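Long-range contacts in hypothetical membrane protein (Corynebacterium glutamicum, PDB 6JSD), which binds heme b through an axial tyrosine in its HtaA domain and probably takes part in heme uptake at the cell envelope: residues G29-N34 against G65-T70; T58-F63 against N82-F87. The protein carries 1 engineered substitution. All blocks are in the same frame, centred on the assembly; numbering follows the deposited sequence.

Interaction 1. Residues G29-N34 against G65-T70; sequences GSWTLN and GSIHFT
Trp31 and Phe69 meet in an edge-to-face aromatic pair, the edge of the phenyl ring directed at the indole face with the two planes 50° apart. Phe69 CD1 sits over the indole and comes within 3.3 Å of Trp31 CE2. Phe69 CB lies over the same indole face, in a CH-pi contact 3.8 Å from the centroid of the Trp31 six-membered ring. Trp31 CG lies beside its own backbone N (chi1 -71°), a rotation that carries the indole across to strand 66-70, where CZ3 touches Ile67 CG2 edge-on at 3.4 Å. Trp31 and Phe69 form a non-hydrogen-bonded pair where strand 30-34 lies along strand 66-70, antiparallel, in the curled sheet of this HtaA domain; strand 66-70 is bonded in turn to strand 77-88. Hydrogen-bonded pairs alternate with such pairs; in one of them Thr32 N donates to His68 O at 2.8 Å, and in another Asn34 N donates to Ser66 O. On the face bearing Thr32 and Ser66, a water donates to Thr32 O and lies 2.7 Å from Ser66 OG, bridging the strands. The His68 ring leads away from strand 30-34, its NE2 hydrogen-bonded to Asp77 OD1. Phe43 of the same chain meets the Trp31 ring, while the second subunit brings heme-binding Tyr150 edge-to-face to Trp31 and Phe18 edge-to-face to Phe69.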
ATOM      1  N   GLY A  29       6.650   8.076  -6.268  1.00 44.62           N
ATOM      2  CA  GLY A  29       6.976   7.420  -7.514  1.00 36.84           C
ATOM      3  C   GLY A  29       6.842   8.356  -8.705  1.00 38.93           C
ATOM      4  O   GLY A  29       6.608   9.560  -8.579  1.00 38.94           O
ATOM      5  N   SER A  30       6.990   7.767  -9.893  1.00 29.33           N
ATOM      6  CA  SER A  30       6.922   8.489 -11.152  1.00 30.28           C
ATOM      7  C   SER A  30       5.988   7.774 -12.116  1.00 31.54           C
ATOM      8  O   SER A  30       6.035   6.545 -12.229  1.00 32.05           O
ATOM      9  CB  SER A  30       8.322   8.617 -11.787  1.00 41.40           C
ATOM     10  OG  SER A  30       8.208   9.063 -13.122  1.00 49.81           O
ATOM     11  N   TRP A  31       5.140   8.557 -12.802  1.00 38.01           N
ATOM     12  CA  TRP A  31       4.172   8.101 -13.802  1.00 32.95           C
ATOM     13  C   TRP A  31       4.523   8.641 -15.178  1.00 32.51           C
ATOM     14  O   TRP A  31       4.795   9.833 -15.321  1.00 37.40           O
ATOM     15  CB  TRP A  31       2.746   8.609 -13.502  1.00 30.34           C
ATOM     16  CG  TRP A  31       2.087   7.991 -12.345  1.00 33.86           C
ATOM     17  CD1 TRP A  31       1.944   8.521 -11.096  1.00 38.71           C
ATOM     18  CD2 TRP A  31       1.458   6.714 -12.315  1.00 37.12           C
ATOM     19  NE1 TRP A  31       1.274   7.644 -10.286  1.00 38.60           N
ATOM     20  CE2 TRP A  31       0.963   6.524 -11.013  1.00 37.73           C
ATOM     21  CE3 TRP A  31       1.258   5.711 -13.266  1.00 38.44           C
ATOM     22  CZ2 TRP A  31       0.288   5.377 -10.642  1.00 37.29           C
ATOM     23  CZ3 TRP A  31       0.582   4.569 -12.889  1.00 40.98           C
ATOM     24  CH2 TRP A  31       0.106   4.414 -11.598  1.00 36.43           C
ATOM     25  N   THR A  32       4.443   7.794 -16.208  1.00 32.62           N
ATOM     26  CA  THR A  32       4.471   8.271 -17.584  1.00 33.34           C
ATOM     27  C   THR A  32       3.190   7.832 -18.271  1.00 40.78           C
ATOM     28  O   THR A  32       2.895   6.633 -18.332  1.00 41.16           O
ATOM     29  CB  THR A  32       5.699   7.756 -18.333  1.00 41.29           C
ATOM     30  OG1 THR A  32       6.854   8.426 -17.827  1.00 40.89           O
ATOM     31  CG2 THR A  32       5.582   8.036 -19.829  1.00 40.05           C
ATOM     32  N   LEU A  33       2.428   8.799 -18.779  1.00 40.72           N
ATOM     33  CA  LEU A  33       1.140   8.538 -19.412  1.00 40.67           C
ATOM     34  C   LEU A  33       1.194   8.974 -20.864  1.00 38.96           C
ATOM     35  O   LEU A  33       1.427  10.151 -21.156  1.00 41.34           O
ATOM     36  CB  LEU A  33      -0.000   9.253 -18.681  1.00 39.36           C
ATOM     37  CG  LEU A  33      -0.599   8.418 -17.540  1.00 47.87           C
ATOM     38  CD1 LEU A  33       0.302   8.403 -16.353  1.00 48.50           C
ATOM     39  CD2 LEU A  33      -1.968   8.938 -17.144  1.00 56.45           C
ATOM     40  N   ASN A  34       0.984   8.032 -21.774  1.00 33.45           N
ATOM     41  CA  ASN A  34       1.028   8.326 -23.200  1.00 42.29           C
ATOM     42  C   ASN A  34      -0.336   8.020 -23.812  1.00 46.25           C
ATOM     43  O   ASN A  34      -0.684   6.856 -24.024  1.00 44.85           O
ATOM     44  CB  ASN A  34       2.135   7.536 -23.881  1.00 46.97           C
ATOM     45  CG  ASN A  34       2.516   8.127 -25.200  1.00 56.53           C
ATOM     46  OD1 ASN A  34       1.776   8.937 -25.763  1.00 60.24           O
ATOM     47  ND2 ASN A  34       3.674   7.735 -25.711  1.00 67.10           N
ATOM     48  N   GLY A  65      -2.511   3.723 -26.269  1.00 39.56           N
ATOM     49  CA  GLY A  65      -2.043   4.412 -25.085  1.00 38.84           C
ATOM     50  C   GLY A  65      -1.398   3.477 -24.071  1.00 40.61           C
ATOM     51  O   GLY A  65      -1.644   2.268 -24.040  1.00 38.77           O
ATOM     52  N   SER A  66      -0.571   4.064 -23.206  1.00 40.02           N
ATOM     53  CA  SER A  66       0.216   3.289 -22.258  1.00 38.25           C
ATOM     54  C   SER A  66       0.350   4.031 -20.931  1.00 37.27           C
ATOM     55  O   SER A  66       0.261   5.260 -20.865  1.00 38.71           O
ATOM     56  CB  SER A  66       1.605   2.977 -22.820  1.00 42.58           C
ATOM     57  OG  SER A  66       2.339   4.171 -22.945  1.00 43.80           O
ATOM     58  N   ILE A  67       0.582   3.249 -19.873  1.00 35.40           N
ATOM     59  CA  ILE A  67       0.777   3.740 -18.511  1.00 31.35           C
ATOM     60  C   ILE A  67       2.034   3.094 -17.955  1.00 32.32           C
ATOM     61  O   ILE A  67       2.205   1.877 -18.067  1.00 36.49           O
ATOM     62  CB  ILE A  67      -0.402   3.389 -17.584  1.00 39.61           C
ATOM     63  CG1 ILE A  67      -1.724   3.929 -18.117  1.00 44.28           C
ATOM     64  CG2 ILE A  67      -0.135   3.898 -16.189  1.00 45.15           C
ATOM     65  CD1 ILE A  67      -2.923   3.166 -17.538  1.00 47.80           C
ATOM     66  N   HIS A  68       2.891   3.897 -17.315  1.00 31.52           N
ATOM     67  CA  HIS A  68       4.146   3.396 -16.769  1.00 35.55           C
ATOM     68  C   HIS A  68       4.340   3.981 -15.382  1.00 31.56           C
ATOM     69  O   HIS A  68       4.283   5.204 -15.214  1.00 34.32           O
ATOM     70  CB  HIS A  68       5.321   3.755 -17.673  1.00 39.61           C
ATOM     71  CG  HIS A  68       6.628   3.151 -17.256  1.00 44.12           C
ATOM     72  ND1 HIS A  68       7.755   3.219 -18.045  1.00 48.77           N
ATOM     73  CD2 HIS A  68       6.987   2.457 -16.150  1.00 46.33           C
ATOM     74  CE1 HIS A  68       8.755   2.605 -17.438  1.00 50.97           C
ATOM     75  NE2 HIS A  68       8.317   2.136 -16.285  1.00 48.21           N
ATOM     76  N   PHE A  69       4.547   3.108 -14.395  1.00 31.53           N
ATOM     77  CA  PHE A  69       4.811   3.529 -13.030  1.00 33.39           C
ATOM     78  C   PHE A  69       6.154   2.985 -12.556  1.00 33.26           C
ATOM     79  O   PHE A  69       6.506   1.841 -12.845  1.00 34.47           O
ATOM     80  CB  PHE A  69       3.717   3.078 -12.048  1.00 36.47           C
ATOM     81  CG  PHE A  69       3.950   3.554 -10.636  1.00 29.08           C
ATOM     82  CD1 PHE A  69       3.698   4.869 -10.289  1.00 32.02           C
ATOM     83  CD2 PHE A  69       4.434   2.691  -9.667  1.00 37.34           C
ATOM     84  CE1 PHE A  69       3.930   5.327  -8.993  1.00 30.87           C
ATOM     85  CE2 PHE A  69       4.681   3.135  -8.361  1.00 33.96           C
ATOM     86  CZ  PHE A  69       4.423   4.450  -8.025  1.00 32.45           C
ATOM     87  N   THR A  70       6.882   3.822 -11.816  1.00 33.41           N
ATOM     88  CA  THR A  70       8.112   3.451 -11.117  1.00 39.03           C
ATOM     89  C   THR A  70       8.049   4.031  -9.716  1.00 39.12           C
ATOM     90  O   THR A  70       8.033   5.253  -9.562  1.00 42.30           O
ATOM     91  CB  THR A  70       9.355   3.991 -11.823  1.00 41.84           C
ATOM     92  OG1 THR A  70       9.341   3.596 -13.196  1.00 47.13           O
ATOM     93  CG2 THR A  70      10.609   3.450 -11.150  1.00 47.30           C
TER
HETATM   94  O   HOH W   1       3.498   5.212 -20.792  1.00 37.95           O

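Interaction 2. Residues T58-F63 against N82-F87; sequences TGSINF and NIEISF
Ring packing is led by Phe87, which lies across the backbone of Gly59: Gly59 CA makes a CH-pi contact 3.9 Å from the Phe87 ring centroid, and Gly59 N stands above the same ring, toward its rim. The ring is brought there because Phe87 CG occupies the position between backbone N and carbonyl carbon (chi1 58°), and the absence of a side chain at Gly59 lets it lie this close. At the other end, Phe63 CD2 packs on Ile83 CG1 at 3.8 Å and Phe63 CE2 reaches Ile85 CD1, while Ile83 O lies at the edge of the Phe63 ring, in its plane. Backbone hydrogen bonds join strands 58-62 and 83-87 as antiparallel neighbours of the curled sheet, Gly59 with Phe87 and Ile61 with Ile85 each bonding in both directions; Phe63 N adds a longer bond to Ile83 O at 3.1 Å, bent at the hydrogen (137°). A water accepts from Ile83 N and lies 2.9 Å from Phe63 O, to which it can donate, though other acceptors compete for its protons. Ser60, Asn62, Glu84 and Ser86 give one face of the pair its polar character. Glu84 runs extended, bringing OE2 to 3.2 Å from Ser60 OG, and its CG lies 3.7 Å from Asn62 OD1. The other carboxylate oxygen, OE1, forms a salt bridge with Arg112. On the apolar face, Phe161 touches both Ile61 and Ile85, and Phe120 and Leu123 pack on Phe87.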
ATOM      1  N   THR A  58     -21.661 -10.010 -27.878  1.00 53.12           N
ATOM      2  CA  THR A  58     -20.215 -10.179 -27.781  1.00 57.04           C
ATOM      3  C   THR A  58     -19.517  -8.999 -28.448  1.00 50.21           C
ATOM      4  O   THR A  58     -20.063  -8.369 -29.364  1.00 49.65           O
ATOM      5  CB  THR A  58     -19.738 -11.479 -28.443  1.00 65.98           C
ATOM      6  OG1 THR A  58     -19.528 -11.254 -29.844  1.00 74.14           O
ATOM      7  CG2 THR A  58     -20.763 -12.579 -28.259  1.00 63.61           C
ATOM      8  N   GLY A  59     -18.296  -8.716 -28.000  1.00 47.51           N
ATOM      9  CA  GLY A  59     -17.573  -7.583 -28.544  1.00 44.56           C
ATOM     10  C   GLY A  59     -16.146  -7.514 -28.038  1.00 47.45           C
ATOM     11  O   GLY A  59     -15.748  -8.223 -27.108  1.00 45.73           O
ATOM     12  N   SER A  60     -15.382  -6.633 -28.683  1.00 47.56           N
ATOM     13  CA  SER A  60     -13.997  -6.321 -28.330  1.00 50.49           C
ATOM     14  C   SER A  60     -13.781  -4.855 -28.650  1.00 44.99           C
ATOM     15  O   SER A  60     -14.057  -4.424 -29.773  1.00 49.67           O
ATOM     16  CB  SER A  60     -12.993  -7.181 -29.105  1.00 58.83           C
ATOM     17  OG  SER A  60     -12.767  -8.415 -28.456  1.00 66.81           O
ATOM     18  N   ILE A  61     -13.345  -4.095 -27.657  1.00 35.95           N
ATOM     19  CA  ILE A  61     -13.138  -2.661 -27.762  1.00 39.28           C
ATOM     20  C   ILE A  61     -11.653  -2.402 -27.532  1.00 45.96           C
ATOM     21  O   ILE A  61     -11.114  -2.794 -26.490  1.00 43.47           O
ATOM     22  CB  ILE A  61     -13.967  -1.898 -26.717  1.00 39.44           C
ATOM     23  CG1 ILE A  61     -15.394  -2.486 -26.574  1.00 43.64           C
ATOM     24  CG2 ILE A  61     -13.968  -0.427 -27.032  1.00 45.63           C
ATOM     25  CD1 ILE A  61     -16.233  -2.410 -27.803  1.00 43.36           C
ATOM     26  N   ASN A  62     -11.005  -1.724 -28.478  1.00 44.73           N
ATOM     27  CA  ASN A  62      -9.573  -1.452 -28.407  1.00 51.87           C
ATOM     28  C   ASN A  62      -9.277  -0.025 -27.977  1.00 47.95           C
ATOM     29  O   ASN A  62     -10.011   0.905 -28.315  1.00 50.61           O
ATOM     30  CB  ASN A  62      -8.908  -1.703 -29.754  1.00 56.73           C
ATOM     31  CG  ASN A  62      -8.852  -3.144 -30.084  1.00 56.24           C
ATOM     32  OD1 ASN A  62      -8.198  -3.911 -29.385  1.00 62.52           O
ATOM     33  ND2 ASN A  62      -9.555  -3.545 -31.136  1.00 50.89           N
ATOM     34  N   PHE A  63      -8.160   0.140 -27.232  1.00 44.92           N
ATOM     35  CA  PHE A  63      -7.741   1.452 -26.746  1.00 41.89           C
ATOM     36  C   PHE A  63      -6.228   1.597 -26.875  1.00 48.05           C
ATOM     37  O   PHE A  63      -5.488   0.840 -26.241  1.00 49.37           O
ATOM     38  CB  PHE A  63      -8.135   1.659 -25.282  1.00 40.20           C
ATOM     39  CG  PHE A  63      -9.614   1.492 -24.997  1.00 41.39           C
ATOM     40  CD1 PHE A  63     -10.471   2.572 -25.073  1.00 44.31           C
ATOM     41  CD2 PHE A  63     -10.131   0.261 -24.614  1.00 41.45           C
ATOM     42  CE1 PHE A  63     -11.815   2.437 -24.794  1.00 38.98           C
ATOM     43  CE2 PHE A  63     -11.477   0.116 -24.336  1.00 42.04           C
ATOM     44  CZ  PHE A  63     -12.315   1.213 -24.423  1.00 42.14           C
ATOM     45  N   ASN A  82      -2.043  -0.554 -24.534  1.00 39.99           N
ATOM     46  CA  ASN A  82      -2.966  -1.017 -25.566  1.00 39.74           C
ATOM     47  C   ASN A  82      -4.005  -1.977 -24.985  1.00 39.62           C
ATOM     48  O   ASN A  82      -4.123  -3.136 -25.395  1.00 34.63           O
ATOM     49  CB  ASN A  82      -2.204  -1.675 -26.721  1.00 43.58           C
ATOM     50  CG  ASN A  82      -1.309  -0.699 -27.463  1.00 50.56           C
ATOM     51  OD1 ASN A  82      -1.648   0.474 -27.642  1.00 53.15           O
ATOM     52  ND2 ASN A  82      -0.152  -1.179 -27.888  1.00 50.09           N
ATOM     53  N   ILE A  83      -4.760  -1.479 -24.007  1.00 41.86           N
ATOM     54  CA  ILE A  83      -5.708  -2.349 -23.333  1.00 44.29           C
ATOM     55  C   ILE A  83      -6.860  -2.689 -24.270  1.00 45.97           C
ATOM     56  O   ILE A  83      -7.194  -1.944 -25.212  1.00 43.58           O
ATOM     57  CB  ILE A  83      -6.234  -1.738 -22.019  1.00 41.74           C
ATOM     58  CG1 ILE A  83      -7.278  -0.658 -22.307  1.00 44.82           C
ATOM     59  CG2 ILE A  83      -5.061  -1.233 -21.152  1.00 37.06           C
ATOM     60  CD1 ILE A  83      -8.108  -0.246 -21.079  1.00 41.88           C
ATOM     61  N   GLU A  84      -7.468  -3.837 -24.005  1.00 42.65           N
ATOM     62  CA  GLU A  84      -8.588  -4.331 -24.779  1.00 46.64           C
ATOM     63  C   GLU A  84      -9.610  -4.931 -23.825  1.00 44.44           C
ATOM     64  O   GLU A  84      -9.261  -5.749 -22.967  1.00 43.22           O
ATOM     65  CB  GLU A  84      -8.121  -5.376 -25.794  1.00 45.72           C
ATOM     66  CG  GLU A  84      -9.250  -6.052 -26.530  1.00 52.45           C
ATOM     67  CD  GLU A  84      -8.814  -7.358 -27.172  1.00 65.93           C
ATOM     68  OE1 GLU A  84      -7.591  -7.629 -27.199  1.00 72.72           O
ATOM     69  OE2 GLU A  84      -9.694  -8.114 -27.642  1.00 70.15           O
ATOM     70  N   ILE A  85     -10.858  -4.515 -23.969  1.00 42.18           N
ATOM     71  CA  ILE A  85     -11.973  -5.073 -23.215  1.00 38.82           C
ATOM     72  C   ILE A  85     -12.746  -5.983 -24.154  1.00 48.28           C
ATOM     73  O   ILE A  85     -13.246  -5.530 -25.193  1.00 47.42           O
ATOM     74  CB  ILE A  85     -12.883  -3.971 -22.660  1.00 36.96           C
ATOM     75  CG1 ILE A  85     -12.131  -3.110 -21.670  1.00 35.26           C
ATOM     76  CG2 ILE A  85     -14.133  -4.581 -22.024  1.00 44.63           C
ATOM     77  CD1 ILE A  85     -12.943  -1.960 -21.143  1.00 40.60           C
ATOM     78  N   SER A  86     -12.828  -7.265 -23.813  1.00 46.61           N
ATOM     79  CA  SER A  86     -13.637  -8.198 -24.576  1.00 51.36           C
ATOM     80  C   SER A  86     -14.775  -8.694 -23.694  1.00 50.70           C
ATOM     81  O   SER A  86     -14.627  -8.828 -22.479  1.00 50.55           O
ATOM     82  CB  SER A  86     -12.812  -9.376 -25.103  1.00 55.09           C
ATOM     83  OG  SER A  86     -12.307 -10.163 -24.040  1.00 64.06           O
ATOM     84  N   PHE A  87     -15.924  -8.939 -24.308  1.00 49.04           N
ATOM     85  CA  PHE A  87     -17.047  -9.460 -23.548  1.00 52.12           C
ATOM     86  C   PHE A  87     -17.801 -10.473 -24.385  1.00 55.99           C
ATOM     87  O   PHE A  87     -17.833 -10.405 -25.618  1.00 54.09           O
ATOM     88  CB  PHE A  87     -18.006  -8.357 -23.044  1.00 49.46           C
ATOM     89  CG  PHE A  87     -18.597  -7.497 -24.133  1.00 48.88           C
ATOM     90  CD1 PHE A  87     -17.944  -6.346 -24.548  1.00 43.63           C
ATOM     91  CD2 PHE A  87     -19.813  -7.830 -24.722  1.00 42.39           C
ATOM     92  CE1 PHE A  87     -18.470  -5.550 -25.539  1.00 42.42           C
ATOM     93  CE2 PHE A  87     -20.355  -7.038 -25.721  1.00 43.90           C
ATOM     94  CZ  PHE A  87     -19.684  -5.891 -26.130  1.00 40.88           C
TER
HETATM   95  O   HOH W   2      -4.392   1.427 -23.615  1.00 37.40           O

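Overall arrangement
Both contacts are antiparallel strand pairs of one curled sheet, and strand 77-88 links them: it borders strand 66-70 with its first part and, past the corner at Asn82, strand 58-62 with its second. They touch where Gly65 O and Asn82 N, 2.9 Å apart, probably share a hydrogen bond; their centres are about 21 Å apart. Interaction 1 is a surface contact, with two buried residues, and its aromatic pair meets the second subunit, whose heme-binding Tyr150 touches Trp31. Interaction 2 is partly buried and lies away from the annotated heme residues; its buried phenylalanines and isoleucines pack against other strands of the chain and, in part, against the second subunit, whereas a charged glutamate tied to arginine marks its polar face.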